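Local coordinates for MstE (Scytonema sp. PCC 10023, PDB 6SBF), which probably acts as a monodomain class II terpene cyclase that builds complex isoprenoid scaffolds in merosterol biosynthesis, at residues 113-117 against 182-186. The protein carries 1 engineered substitution. Sequence-based numbering, arbitrary orientation.
Sequences GWALQ and AVAAL
The indole of W114 meets two partners here: the amide nitrogen of Q117 on one face and the methyl of A182, which approaches obliquely. Q117 NE2 stands 3.3 Å above the ring plane, offset toward its rim, while A182 CB is 4.0 Å from both NE1 and CZ2 of W114. Y64 of helix 59-69 adds an edge-to-face ring contact, and the indole N-H makes a weak hydrogen bond with D110.

The Q117 amide is itself a flat surface for A185, whose CB is 3.6 Å from both CD and OE1 of Q117 and 3.8 Å from its NE2; near-equal distances to all three atoms place the methyl over the amide face. With CG anti to the carbonyl carbon (chi1 -69°) and the chain extended at CG (chi2 -168°), the amide reaches between the W114 ring and the turn. Q117 NE2 is 3.6 Å from A182 O without a hydrogen bond; that carbonyl accepts the backbone N of A185.

The type I turn from V183 to L186 links helices 177-183 and 187-200 in this alpha6-alpha6 barrel, and the contact packs that connection against helix 109-121. G113 permits the close approach, its CA 5.2 Å from V183 CA; a CB at that position would crowd V183 CG2.

Nearer the backbone of Q117, L186 CD2 touches Q117 CG at 3.8 Å and L116 CB at 3.9 Å, and the L116 and L186 side chains cross at about a right angle. Replacing Q117 by an alanine removes the amide and CG, and would probably open a gap between the W114 face and A185 CB and leave L186 CD2 less closely packed. L137 of helix 128-138 touches both leucines.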
loop_
_atom_site.group_PDB
_atom_site.type_symbol
_atom_site.label_atom_id
_atom_site.label_comp_id
_atom_site.label_asym_id
_atom_site.label_seq_id
_atom_site.Cartn_x
_atom_site.Cartn_y
_atom_site.Cartn_z
ATOM N N GLY A 113 0.673 -8.358 7.493
ATOM C CA GLY A 113 1.569 -7.252 7.820
ATOM C C GLY A 113 0.857 -5.954 8.042
ATOM O O GLY A 113 1.128 -5.268 9.051
ATOM N N TRP A 114 -0.087 -5.589 7.191
ATOM C CA TRP A 114 -0.845 -4.346 7.398
ATOM C C TRP A 114 -1.648 -4.418 8.696
ATOM O O TRP A 114 -1.765 -3.385 9.386
ATOM C CB TRP A 114 -1.758 -4.025 6.214
ATOM C CG TRP A 114 -0.983 -3.579 5.014
ATOM C CD1 TRP A 114 -0.699 -4.296 3.883
ATOM C CD2 TRP A 114 -0.353 -2.287 4.821
ATOM N NE1 TRP A 114 0.098 -3.574 3.028
ATOM C CE2 TRP A 114 0.294 -2.316 3.561
ATOM C CE3 TRP A 114 -0.337 -1.097 5.572
ATOM C CZ2 TRP A 114 1.023 -1.241 3.097
ATOM C CZ3 TRP A 114 0.375 -0.024 5.086
ATOM C CH2 TRP A 114 1.056 -0.095 3.850
ATOM N N ALA A 115 -2.242 -5.535 8.994
ATOM C CA ALA A 115 -3.022 -5.698 10.242
ATOM C C ALA A 115 -2.098 -5.491 11.435
ATOM O O ALA A 115 -2.541 -4.902 12.437
ATOM C CB ALA A 115 -3.685 -7.062 10.299
ATOM N N LEU A 116 -0.864 -5.957 11.362
ATOM C CA LEU A 116 0.138 -5.743 12.419
ATOM C C LEU A 116 0.549 -4.283 12.520
ATOM O O LEU A 116 0.832 -3.829 13.669
ATOM C CB LEU A 116 1.271 -6.746 12.282
ATOM C CG LEU A 116 0.913 -8.193 12.566
ATOM C CD1 LEU A 116 2.040 -9.114 12.105
ATOM C CD2 LEU A 116 0.661 -8.396 14.069
ATOM N N GLN A 117 0.637 -3.544 11.431
ATOM C CA GLN A 117 0.910 -2.102 11.495
ATOM C C GLN A 117 -0.244 -1.439 12.245
ATOM O O GLN A 117 -0.043 -0.525 13.056
ATOM C CB GLN A 117 1.119 -1.521 10.100
ATOM C CG GLN A 117 2.396 -1.986 9.413
ATOM C CD GLN A 117 2.676 -1.151 8.184
ATOM O OE1 GLN A 117 2.923 0.049 8.284
ATOM N NE2 GLN A 117 2.651 -1.779 6.999
ATOM N N ALA A 182 6.508 -3.824 2.596
ATOM C CA ALA A 182 5.461 -3.510 3.571
ATOM C C ALA A 182 5.742 -4.250 4.893
ATOM O O ALA A 182 5.597 -3.640 5.968
ATOM C CB ALA A 182 4.104 -3.866 3.017
ATOM N N VAL A 183 6.107 -5.506 4.873
ATOM C CA VAL A 183 6.383 -6.289 6.095
ATOM C C VAL A 183 7.593 -5.679 6.790
ATOM O O VAL A 183 7.643 -5.690 8.034
ATOM C CB VAL A 183 6.500 -7.790 5.798
ATOM C CG1 VAL A 183 6.991 -8.585 6.984
ATOM C CG2 VAL A 183 5.154 -8.353 5.362
ATOM N N ALA A 184 8.530 -5.145 6.056
ATOM C CA ALA A 184 9.725 -4.497 6.664
ATOM C C ALA A 184 9.348 -3.209 7.406
ATOM O O ALA A 184 10.238 -2.688 8.094
ATOM C CB ALA A 184 10.748 -4.222 5.598
ATOM N N ALA A 185 8.133 -2.702 7.290
ATOM C CA ALA A 185 7.628 -1.605 8.168
ATOM C C ALA A 185 7.541 -2.092 9.630
ATOM O O ALA A 185 7.522 -1.254 10.519
ATOM C CB ALA A 185 6.287 -1.061 7.711
ATOM N N LEU A 186 7.494 -3.398 9.860
ATOM C CA LEU A 186 7.422 -3.990 11.199
ATOM C C LEU A 186 8.839 -4.101 11.715
ATOM O O LEU A 186 9.684 -4.757 11.113
ATOM C CB LEU A 186 6.778 -5.375 11.131
ATOM C CG LEU A 186 5.359 -5.389 10.580
ATOM C CD1 LEU A 186 4.871 -6.830 10.495
ATOM C CD2 LEU A 186 4.370 -4.553 11.407
#